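Local coordinates for maltose/maltodextrin-binding protein (Thermus thermophilus, PDB 2GH9) that binds maltotriose, as a periplasmic-type solute-binding protein, and probably hands the sugar on for uptake, at residues F9-Q20 and N295-R305; G74-Y82 and V272-K280. One frame throughout, in Å; residues are numbered along the deposited sequence.

Contact 1 (F9-Q20 and N295-R305); sequences FGGPELEWLKEQ and NLVAFNQAGGR. With GLC (alpha-D-glucopyranose), chain B.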
loop_
_atom_site.group_PDB
_atom_site.type_symbol
_atom_site.label_atom_id
_atom_site.label_comp_id
_atom_site.label_asym_id
_atom_site.label_seq_id
_atom_site.Cartn_x
_atom_site.Cartn_y
_atom_site.Cartn_z
ATOM N N PHE A 9 -4.898 -10.442 -4.898
ATOM C CA PHE A 9 -4.940 -9.925 -6.239
ATOM C C PHE A 9 -6.304 -10.203 -6.885
ATOM O O PHE A 9 -6.961 -11.218 -6.612
ATOM C CB PHE A 9 -3.850 -10.566 -7.122
ATOM C CG PHE A 9 -2.440 -10.284 -6.693
ATOM C CD1 PHE A 9 -2.137 -9.325 -5.734
ATOM C CD2 PHE A 9 -1.398 -10.991 -7.270
ATOM C CE1 PHE A 9 -0.842 -9.087 -5.359
ATOM C CE2 PHE A 9 -0.099 -10.758 -6.905
ATOM C CZ PHE A 9 0.186 -9.792 -5.959
ATOM N N GLY A 10 -6.708 -9.287 -7.756
ATOM C CA GLY A 10 -7.840 -9.498 -8.642
ATOM C C GLY A 10 -7.476 -9.045 -10.024
ATOM O O GLY A 10 -6.346 -8.603 -10.264
ATOM N N GLY A 11 -8.422 -9.212 -10.946
ATOM C CA GLY A 11 -8.295 -8.702 -12.281
ATOM C C GLY A 11 -7.088 -9.239 -13.021
ATOM O O GLY A 11 -6.733 -10.418 -12.869
ATOM N N PRO A 12 -6.477 -8.386 -13.860
ATOM C CA PRO A 12 -5.237 -8.725 -14.568
ATOM C C PRO A 12 -4.100 -9.252 -13.678
ATOM O O PRO A 12 -3.355 -10.161 -14.102
ATOM C CB PRO A 12 -4.855 -7.415 -15.229
ATOM C CG PRO A 12 -6.163 -6.750 -15.484
ATOM C CD PRO A 12 -6.952 -7.038 -14.235
ATOM N N GLU A 13 -3.958 -8.712 -12.461
ATOM C CA GLU A 13 -2.899 -9.198 -11.564
ATOM C C GLU A 13 -3.108 -10.635 -11.174
ATOM O O GLU A 13 -2.149 -11.423 -11.167
ATOM C CB GLU A 13 -2.789 -8.352 -10.297
ATOM C CG GLU A 13 -2.190 -6.976 -10.503
ATOM C CD GLU A 13 -2.004 -6.230 -9.184
ATOM O OE1 GLU A 13 -2.609 -6.639 -8.181
ATOM O OE2 GLU A 13 -1.247 -5.232 -9.137
ATOM N N LEU A 14 -4.353 -10.962 -10.836
ATOM C CA LEU A 14 -4.755 -12.320 -10.510
ATOM C C LEU A 14 -4.551 -13.252 -11.704
ATOM O O LEU A 14 -4.112 -14.389 -11.534
ATOM C CB LEU A 14 -6.229 -12.372 -10.069
ATOM C CG LEU A 14 -6.791 -13.744 -9.681
ATOM C CD1 LEU A 14 -6.016 -14.345 -8.495
ATOM C CD2 LEU A 14 -8.305 -13.653 -9.394
ATOM N N GLU A 15 -4.889 -12.771 -12.900
ATOM C CA GLU A 15 -4.732 -13.590 -14.095
ATOM C C GLU A 15 -3.254 -13.943 -14.348
ATOM O O GLU A 15 -2.941 -15.084 -14.669
ATOM C CB GLU A 15 -5.402 -12.951 -15.319
ATOM C CG GLU A 15 -6.040 -13.992 -16.246
ATOM C CD GLU A 15 -7.233 -14.747 -15.620
ATOM O OE1 GLU A 15 -8.245 -14.099 -15.275
ATOM O OE2 GLU A 15 -7.176 -15.992 -15.473
ATOM N N TRP A 16 -2.358 -12.982 -14.156
ATOM C CA TRP A 16 -0.908 -13.256 -14.179
ATOM C C TRP A 16 -0.506 -14.360 -13.186
ATOM O O TRP A 16 0.218 -15.303 -13.542
ATOM C CB TRP A 16 -0.127 -11.962 -13.884
ATOM C CG TRP A 16 1.368 -12.101 -13.627
ATOM C CD1 TRP A 16 2.366 -11.985 -14.540
ATOM C CD2 TRP A 16 2.012 -12.319 -12.366
ATOM N NE1 TRP A 16 3.583 -12.104 -13.938
ATOM C CE2 TRP A 16 3.400 -12.322 -12.603
ATOM C CE3 TRP A 16 1.553 -12.504 -11.061
ATOM C CZ2 TRP A 16 4.328 -12.524 -11.590
ATOM C CZ3 TRP A 16 2.480 -12.688 -10.053
ATOM C CH2 TRP A 16 3.849 -12.698 -10.328
ATOM N N LEU A 17 -0.971 -14.240 -11.944
ATOM C CA LEU A 17 -0.637 -15.215 -10.915
ATOM C C LEU A 17 -1.147 -16.630 -11.268
ATOM O O LEU A 17 -0.437 -17.627 -11.040
ATOM C CB LEU A 17 -1.173 -14.774 -9.537
ATOM C CG LEU A 17 -0.849 -15.725 -8.378
ATOM C CD1 LEU A 17 0.614 -16.135 -8.416
ATOM C CD2 LEU A 17 -1.232 -15.154 -7.007
ATOM N N LYS A 18 -2.361 -16.704 -11.817
ATOM C CA LYS A 18 -2.953 -17.982 -12.233
ATOM C C LYS A 18 -2.135 -18.620 -13.362
ATOM O O LYS A 18 -1.919 -19.836 -13.348
ATOM C CB LYS A 18 -4.426 -17.808 -12.662
ATOM C CG LYS A 18 -5.388 -17.553 -11.511
ATOM C CD LYS A 18 -6.844 -17.851 -11.923
ATOM C CE LYS A 18 -7.821 -17.662 -10.801
ATOM N NZ LYS A 18 -7.534 -18.570 -9.640
ATOM N N GLU A 19 -1.685 -17.791 -14.308
ATOM C CA GLU A 19 -0.838 -18.230 -15.417
ATOM C C GLU A 19 0.494 -18.769 -14.920
ATOM O O GLU A 19 0.940 -19.829 -15.376
ATOM C CB GLU A 19 -0.549 -17.097 -16.415
ATOM C CG GLU A 19 0.371 -17.544 -17.580
ATOM C CD GLU A 19 0.891 -16.424 -18.444
ATOM O OE1 GLU A 19 0.428 -15.265 -18.306
ATOM O OE2 GLU A 19 1.787 -16.714 -19.279
ATOM N N GLN A 20 1.144 -18.029 -14.017
ATOM C CA GLN A 20 2.412 -18.496 -13.454
ATOM C C GLN A 20 2.236 -19.822 -12.707
ATOM O O GLN A 20 3.147 -20.662 -12.692
ATOM C CB GLN A 20 3.058 -17.436 -12.538
ATOM C CG GLN A 20 3.240 -16.037 -13.143
ATOM C CD GLN A 20 3.392 -16.020 -14.670
ATOM O OE1 GLN A 20 2.621 -15.360 -15.385
ATOM N NE2 GLN A 20 4.385 -16.743 -15.169
ATOM N N ASN A 295 9.211 -11.761 -15.044
ATOM C CA ASN A 295 7.904 -11.845 -14.394
ATOM C C ASN A 295 7.503 -10.547 -13.664
ATOM O O ASN A 295 6.340 -10.161 -13.690
ATOM C CB ASN A 295 7.815 -13.054 -13.471
ATOM C CG ASN A 295 7.017 -14.179 -14.082
ATOM O OD1 ASN A 295 6.119 -13.946 -14.894
ATOM N ND2 ASN A 295 7.317 -15.388 -13.696
ATOM N N LEU A 296 8.467 -9.882 -13.038
ATOM C CA LEU A 296 8.201 -8.587 -12.423
ATOM C C LEU A 296 7.723 -7.557 -13.455
ATOM O O LEU A 296 6.781 -6.800 -13.175
ATOM C CB LEU A 296 9.431 -8.072 -11.695
ATOM C CG LEU A 296 9.866 -8.857 -10.457
ATOM C CD1 LEU A 296 11.074 -8.192 -9.868
ATOM C CD2 LEU A 296 8.761 -8.997 -9.407
ATOM N N VAL A 297 8.349 -7.562 -14.641
ATOM C CA VAL A 297 7.970 -6.679 -15.742
ATOM C C VAL A 297 6.572 -7.030 -16.228
ATOM O O VAL A 297 5.744 -6.145 -16.385
ATOM C CB VAL A 297 8.989 -6.693 -16.952
ATOM C CG1 VAL A 297 8.388 -6.001 -18.175
ATOM C CG2 VAL A 297 10.282 -6.000 -16.599
ATOM N N ALA A 298 6.308 -8.321 -16.427
ATOM C CA ALA A 298 4.996 -8.797 -16.839
ATOM C C ALA A 298 3.906 -8.346 -15.871
ATOM O O ALA A 298 2.866 -7.829 -16.281
ATOM C CB ALA A 298 5.004 -10.313 -16.939
ATOM N N PHE A 299 4.163 -8.508 -14.580
ATOM C CA PHE A 299 3.194 -8.079 -13.582
ATOM C C PHE A 299 2.925 -6.574 -13.699
ATOM O O PHE A 299 1.790 -6.161 -13.620
ATOM C CB PHE A 299 3.687 -8.459 -12.180
ATOM C CG PHE A 299 2.642 -8.332 -11.096
ATOM C CD1 PHE A 299 1.570 -9.217 -11.034
ATOM C CD2 PHE A 299 2.749 -7.353 -10.116
ATOM C CE1 PHE A 299 0.635 -9.136 -10.027
ATOM C CE2 PHE A 299 1.788 -7.270 -9.067
ATOM C CZ PHE A 299 0.755 -8.156 -9.017
ATOM N N ASN A 300 3.953 -5.757 -13.896
ATOM C CA ASN A 300 3.759 -4.312 -14.045
ATOM C C ASN A 300 2.906 -4.007 -15.256
ATOM O O ASN A 300 2.026 -3.146 -15.219
ATOM C CB ASN A 300 5.100 -3.583 -14.150
ATOM C CG ASN A 300 4.943 -2.081 -14.476
ATOM O OD1 ASN A 300 4.968 -1.701 -15.624
ATOM N ND2 ASN A 300 4.724 -1.255 -13.456
ATOM N N GLN A 301 3.160 -4.734 -16.337
ATOM C CA GLN A 301 2.457 -4.484 -17.587
ATOM C C GLN A 301 1.000 -4.873 -17.478
ATOM O O GLN A 301 0.142 -4.136 -17.953
ATOM C CB GLN A 301 3.176 -5.169 -18.752
ATOM C CG GLN A 301 4.569 -4.566 -18.989
ATOM C CD GLN A 301 4.521 -3.069 -19.263
ATOM O OE1 GLN A 301 4.878 -2.242 -18.398
ATOM N NE2 GLN A 301 4.077 -2.701 -20.468
ATOM N N ALA A 302 0.723 -5.967 -16.767
ATOM C CA ALA A 302 -0.651 -6.420 -16.513
ATOM C C ALA A 302 -1.423 -5.464 -15.610
ATOM O O ALA A 302 -2.639 -5.222 -15.808
ATOM C CB ALA A 302 -0.620 -7.781 -15.868
ATOM N N GLY A 303 -0.714 -4.929 -14.616
ATOM C CA GLY A 303 -1.304 -4.058 -13.605
ATOM C C GLY A 303 -0.621 -2.710 -13.542
ATOM O O GLY A 303 -0.940 -1.798 -14.328
ATOM N N GLY A 304 0.298 -2.568 -12.596
ATOM C CA GLY A 304 1.089 -1.356 -12.484
ATOM C C GLY A 304 2.038 -1.169 -11.319
ATOM O O GLY A 304 2.698 -0.125 -11.227
ATOM N N ARG A 305 2.129 -2.140 -10.422
ATOM C CA ARG A 305 3.048 -2.023 -9.281
ATOM C C ARG A 305 4.493 -2.088 -9.788
ATOM O O ARG A 305 4.776 -2.726 -10.799
ATOM C CB ARG A 305 2.799 -3.120 -8.235
ATOM C CG ARG A 305 1.357 -3.188 -7.760
ATOM C CD ARG A 305 1.221 -4.149 -6.663
ATOM N NE ARG A 305 -0.102 -4.763 -6.608
ATOM C CZ ARG A 305 -0.803 -4.940 -5.500
ATOM N NH1 ARG A 305 -0.342 -4.536 -4.313
ATOM N NH2 ARG A 305 -1.975 -5.532 -5.565
HETATM C C1 GLC B . -6.379 -4.882 -2.908
HETATM C C2 GLC B . -4.965 -4.603 -3.415
HETATM C C3 GLC B . -4.102 -4.109 -2.271
HETATM C C4 GLC B . -4.742 -2.857 -1.651
HETATM C C5 GLC B . -6.168 -3.149 -1.158
HETATM C C6 GLC B . -6.880 -1.861 -0.700
HETATM O O1 GLC B . -6.330 -6.017 -2.047
HETATM O O2 GLC B . -4.402 -5.779 -4.037
HETATM O O3 GLC B . -2.757 -3.834 -2.697
HETATM O O4 GLC B . -4.016 -2.503 -0.487
HETATM O O5 GLC B . -6.917 -3.750 -2.212
HETATM O O6 GLC B . -8.238 -2.118 -0.292
HETATM O O HOH W 1 0.832 -4.790 -10.850
#

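Contact 2 (G74-Y82 and V272-K280); sequences GVLEPVGKY and VVNAYSKNK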
loop_
_atom_site.group_PDB
_atom_site.type_symbol
_atom_site.label_atom_id
_atom_site.label_comp_id
_atom_site.label_asym_id
_atom_site.label_seq_id
_atom_site.Cartn_x
_atom_site.Cartn_y
_atom_site.Cartn_z
ATOM N N GLY A 74 6.354 -16.376 14.370
ATOM C CA GLY A 74 7.119 -17.533 13.917
ATOM C C GLY A 74 6.626 -18.100 12.604
ATOM O O GLY A 74 7.050 -19.186 12.211
ATOM N N VAL A 75 5.764 -17.365 11.887
ATOM C CA VAL A 75 5.029 -17.975 10.768
ATOM C C VAL A 75 5.688 -17.820 9.418
ATOM O O VAL A 75 5.209 -18.403 8.439
ATOM C CB VAL A 75 3.548 -17.486 10.693
ATOM C CG1 VAL A 75 2.811 -17.911 11.958
ATOM C CG2 VAL A 75 3.454 -15.951 10.425
ATOM N N LEU A 76 6.779 -17.052 9.364
ATOM C CA LEU A 76 7.496 -16.769 8.109
ATOM C C LEU A 76 8.746 -17.631 7.996
ATOM O O LEU A 76 9.529 -17.724 8.936
ATOM C CB LEU A 76 7.929 -15.293 8.023
ATOM C CG LEU A 76 6.852 -14.191 8.007
ATOM C CD1 LEU A 76 7.480 -12.822 7.732
ATOM C CD2 LEU A 76 5.735 -14.498 7.041
ATOM N N GLU A 77 8.924 -18.256 6.837
ATOM C CA GLU A 77 10.161 -18.966 6.521
ATOM C C GLU A 77 11.249 -17.954 6.122
ATOM O O GLU A 77 11.075 -17.164 5.173
ATOM C CB GLU A 77 9.911 -20.029 5.431
ATOM C CG GLU A 77 11.153 -20.802 4.915
ATOM C CD GLU A 77 11.793 -21.759 5.940
ATOM O OE1 GLU A 77 11.247 -21.950 7.038
ATOM O OE2 GLU A 77 12.850 -22.338 5.620
ATOM N N PRO A 78 12.384 -17.948 6.859
ATOM C CA PRO A 78 13.562 -17.213 6.378
ATOM C C PRO A 78 13.983 -17.708 4.989
ATOM O O PRO A 78 14.092 -18.916 4.780
ATOM C CB PRO A 78 14.633 -17.552 7.418
ATOM C CG PRO A 78 13.864 -17.883 8.639
ATOM C CD PRO A 78 12.651 -18.611 8.145
ATOM N N VAL A 79 14.224 -16.784 4.054
ATOM C CA VAL A 79 14.432 -17.157 2.659
ATOM C C VAL A 79 15.855 -16.904 2.127
ATOM O O VAL A 79 16.169 -17.275 0.985
ATOM C CB VAL A 79 13.366 -16.487 1.721
ATOM C CG1 VAL A 79 11.973 -16.923 2.125
ATOM C CG2 VAL A 79 13.473 -14.950 1.737
ATOM N N GLY A 80 16.702 -16.284 2.947
ATOM C CA GLY A 80 18.048 -15.906 2.531
ATOM C C GLY A 80 18.885 -17.085 2.073
ATOM O O GLY A 80 19.630 -16.981 1.101
ATOM N N LYS A 81 18.743 -18.214 2.760
ATOM C CA LYS A 81 19.498 -19.424 2.422
ATOM C C LYS A 81 19.144 -20.000 1.039
ATOM O O LYS A 81 19.943 -20.764 0.482
ATOM C CB LYS A 81 19.317 -20.502 3.506
ATOM C CG LYS A 81 17.933 -21.158 3.547
ATOM C CD LYS A 81 17.794 -22.190 4.678
ATOM C CE LYS A 81 16.436 -22.067 5.367
ATOM N NZ LYS A 81 16.199 -23.149 6.368
ATOM N N TYR A 82 17.972 -19.642 0.483
ATOM C CA TYR A 82 17.516 -20.184 -0.821
ATOM C C TYR A 82 17.851 -19.307 -2.036
ATOM O O TYR A 82 17.513 -19.662 -3.165
ATOM C CB TYR A 82 16.005 -20.380 -0.838
ATOM C CG TYR A 82 15.386 -21.156 0.298
ATOM C CD1 TYR A 82 15.439 -22.550 0.333
ATOM C CD2 TYR A 82 14.685 -20.504 1.306
ATOM C CE1 TYR A 82 14.840 -23.267 1.361
ATOM C CE2 TYR A 82 14.094 -21.207 2.352
ATOM C CZ TYR A 82 14.170 -22.595 2.362
ATOM O OH TYR A 82 13.565 -23.321 3.357
ATOM N N VAL A 272 6.019 -14.377 0.720
ATOM C CA VAL A 272 6.458 -15.038 1.953
ATOM C C VAL A 272 6.071 -16.502 1.915
ATOM O O VAL A 272 5.040 -16.890 1.354
ATOM C CB VAL A 272 5.911 -14.366 3.250
ATOM C CG1 VAL A 272 6.486 -12.936 3.399
ATOM C CG2 VAL A 272 4.374 -14.374 3.251
ATOM N N VAL A 273 6.931 -17.326 2.495
ATOM C CA VAL A 273 6.684 -18.743 2.566
ATOM C C VAL A 273 6.297 -19.080 4.006
ATOM O O VAL A 273 6.851 -18.528 4.940
ATOM C CB VAL A 273 7.922 -19.540 2.032
ATOM C CG1 VAL A 273 7.776 -21.049 2.312
ATOM C CG2 VAL A 273 8.072 -19.304 0.540
ATOM N N ASN A 274 5.304 -19.947 4.153
ATOM C CA ASN A 274 4.837 -20.435 5.442
ATOM C C ASN A 274 5.898 -21.328 6.095
ATOM O O ASN A 274 6.277 -22.368 5.530
ATOM C CB ASN A 274 3.548 -21.227 5.221
ATOM C CG ASN A 274 2.850 -21.621 6.504
ATOM O OD1 ASN A 274 3.407 -21.512 7.586
ATOM N ND2 ASN A 274 1.600 -22.055 6.383
ATOM N N ALA A 275 6.364 -20.931 7.282
ATOM C CA ALA A 275 7.356 -21.711 8.032
ATOM C C ALA A 275 6.855 -23.128 8.367
ATOM O O ALA A 275 7.652 -24.029 8.632
ATOM C CB ALA A 275 7.748 -20.972 9.306
ATOM N N TYR A 276 5.539 -23.318 8.326
ATOM C CA TYR A 276 4.905 -24.610 8.593
ATOM C C TYR A 276 4.468 -25.341 7.330
ATOM O O TYR A 276 3.699 -26.315 7.398
ATOM C CB TYR A 276 3.693 -24.393 9.491
ATOM C CG TYR A 276 4.071 -23.910 10.852
ATOM C CD1 TYR A 276 4.370 -24.807 11.863
ATOM C CD2 TYR A 276 4.156 -22.557 11.127
ATOM C CE1 TYR A 276 4.735 -24.366 13.125
ATOM C CE2 TYR A 276 4.508 -22.103 12.369
ATOM C CZ TYR A 276 4.800 -23.016 13.380
ATOM O OH TYR A 276 5.156 -22.556 14.634
ATOM N N SER A 277 4.946 -24.894 6.175
ATOM C CA SER A 277 4.634 -25.593 4.939
ATOM C C SER A 277 5.145 -27.029 4.992
ATOM O O SER A 277 6.311 -27.254 5.251
ATOM C CB SER A 277 5.262 -24.897 3.740
ATOM O OG SER A 277 4.905 -25.569 2.549
ATOM N N LYS A 278 4.264 -27.986 4.704
ATOM C CA LYS A 278 4.688 -29.369 4.433
ATOM C C LYS A 278 5.297 -29.610 3.033
ATOM O O LYS A 278 5.490 -30.774 2.651
ATOM C CB LYS A 278 3.518 -30.334 4.642
ATOM C CG LYS A 278 2.885 -30.250 6.022
ATOM C CD LYS A 278 3.951 -30.219 7.125
ATOM C CE LYS A 278 3.356 -30.333 8.523
ATOM N NZ LYS A 278 4.437 -30.177 9.532
ATOM N N ASN A 279 5.592 -28.532 2.298
ATOM C CA ASN A 279 6.187 -28.609 0.962
ATOM C C ASN A 279 7.041 -27.362 0.671
ATOM O O ASN A 279 6.896 -26.736 -0.388
ATOM C CB ASN A 279 5.082 -28.767 -0.113
ATOM C CG ASN A 279 4.552 -30.202 -0.233
ATOM O OD1 ASN A 279 5.318 -31.169 -0.199
ATOM N ND2 ASN A 279 3.235 -30.338 -0.401
ATOM N N LYS A 280 7.930 -27.003 1.603
ATOM C CA LYS A 280 8.742 -25.790 1.463
ATOM C C LYS A 280 9.586 -25.752 0.190
ATOM O O LYS A 280 9.692 -24.710 -0.434
ATOM C CB LYS A 280 9.663 -25.584 2.661
ATOM C CG LYS A 280 8.973 -25.145 3.915
ATOM C CD LYS A 280 9.962 -24.899 5.018
ATOM C CE LYS A 280 9.243 -24.649 6.305
ATOM N NZ LYS A 280 10.188 -24.467 7.438
HETATM O O HOH W 2 9.143 -16.074 3.914
#

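Contact 1 (F9-Q20 and N295-R305)
F299 sits at the middle of the contact, wedged among W16, E13 and F9 where helix segments 11-20 and 295-302 run nearly antiparallel, their axes 9.0 Å apart at closest approach and at 150°. An edge of its ring points at the face of W16, with CD1 of F299 3.3 Å from CE3 of W16, while its CB lies over the five-membered ring in a CH-pi contact. W16 reaches across because CG stands anti to the backbone N (chi1 170°). On the other flank, CZ of F299 lies over one face of F9, offset toward the rim, and the aliphatic chain of E13 packs beside it. The small A302 lets P12 come close, and at G303 a side chain would collide with CG of E13.

This apolar wedge backs the sugar cleft of the periplasmic binding protein fold. R305 grips E13 side-on, NE to OE2 at 2.8 Å and NH2 to OE1 at 2.9 Å, both nearly straight (N-H...O 167°), the two groups nearly coplanar. Held flat in this way, and also paired with E113, the guanidinium gives NH2 to O2 and NH1 to O3 of the glucose. A water that donates to E13 OE2 and F299 O accepts from G304 N.

The looser end is partly exposed, at N295 and Q20: Q20 CG covers the W16 face opposite F299, W16 NE1 makes only a weak bond to N295 OD1 (3.3 Å), and N295 ND2 donates to T289 O.

Contact 2 (G74-Y82 and V272-K280)
E77 and V273 join the two segments through their backbones, E77 N giving a 2.8 Å hydrogen bond to V273 O, while A275 N bonds to V75 O in the other direction. Together they make a single beta bridge between L76 and N274, a short link by which the loop after helix 67-72 is tied to the end of strand 265-273 in the main sheet of this periplasmic binding protein fold. The small CB of A275 packs against the carbonyl O of G74, and beside the bridge L76 CD2 meets V272 CB at 3.8 Å, two branched aliphatic groups suited to a buried position, where L76 also touches M106.

The buried carboxylate of E77 gathers the polar partners. With CG anti to the backbone N (chi1 176°) and the chain bent at chi2, it meets the extended K280 at about a right angle; K280 NZ approaches OE1 from above the carboxylate plane, forming a 2.8 Å salt bridge. OE2 accepts from Y82 OH on its anti side, 29° out of the carboxylate plane, and has a longer ionic partner in K81 NZ at 3.5 Å. Shortening this side chain of E77 to an alanine would probably leave K280 and K81 without their shared counter-charge and the Y82 hydroxyl without its acceptor.

Further out, two turns position the bridged residues. G74 has a positive phi, which suits glycine, and closes helix 67-72 in a Schellman motif. N274 starts a type I turn that carries the chain to S277, and its side chain is held in turn by A56 O through ND2. Its OD1 accepts from Y276 N at 2.9 Å, an Asx turn in which the donor lies above the plane of the amide carbonyl.

How the contacts relate
Both contacts lie in the lobe built on the mixed sheet that contains strand 265-273, but at different depths: contact 1 lies at the sugar cleft and contact 2 toward the periphery, their centres about 23 Å apart and their nearest atoms about 10 Å apart, without touching. Along the chain, 74-82 and 272-280 both fall between 9-20 and 295-305. Strand 58-63 connects them, since F9 and L17 pack on V60 while V272 pairs with V59. Only contact 1 supplies a residue of the glycan pocket, R305. The side chain of V272 is about 12 Å from a bound glucose, and contact 2 ties the loop after helix 67-72 to the end of strand 265-273.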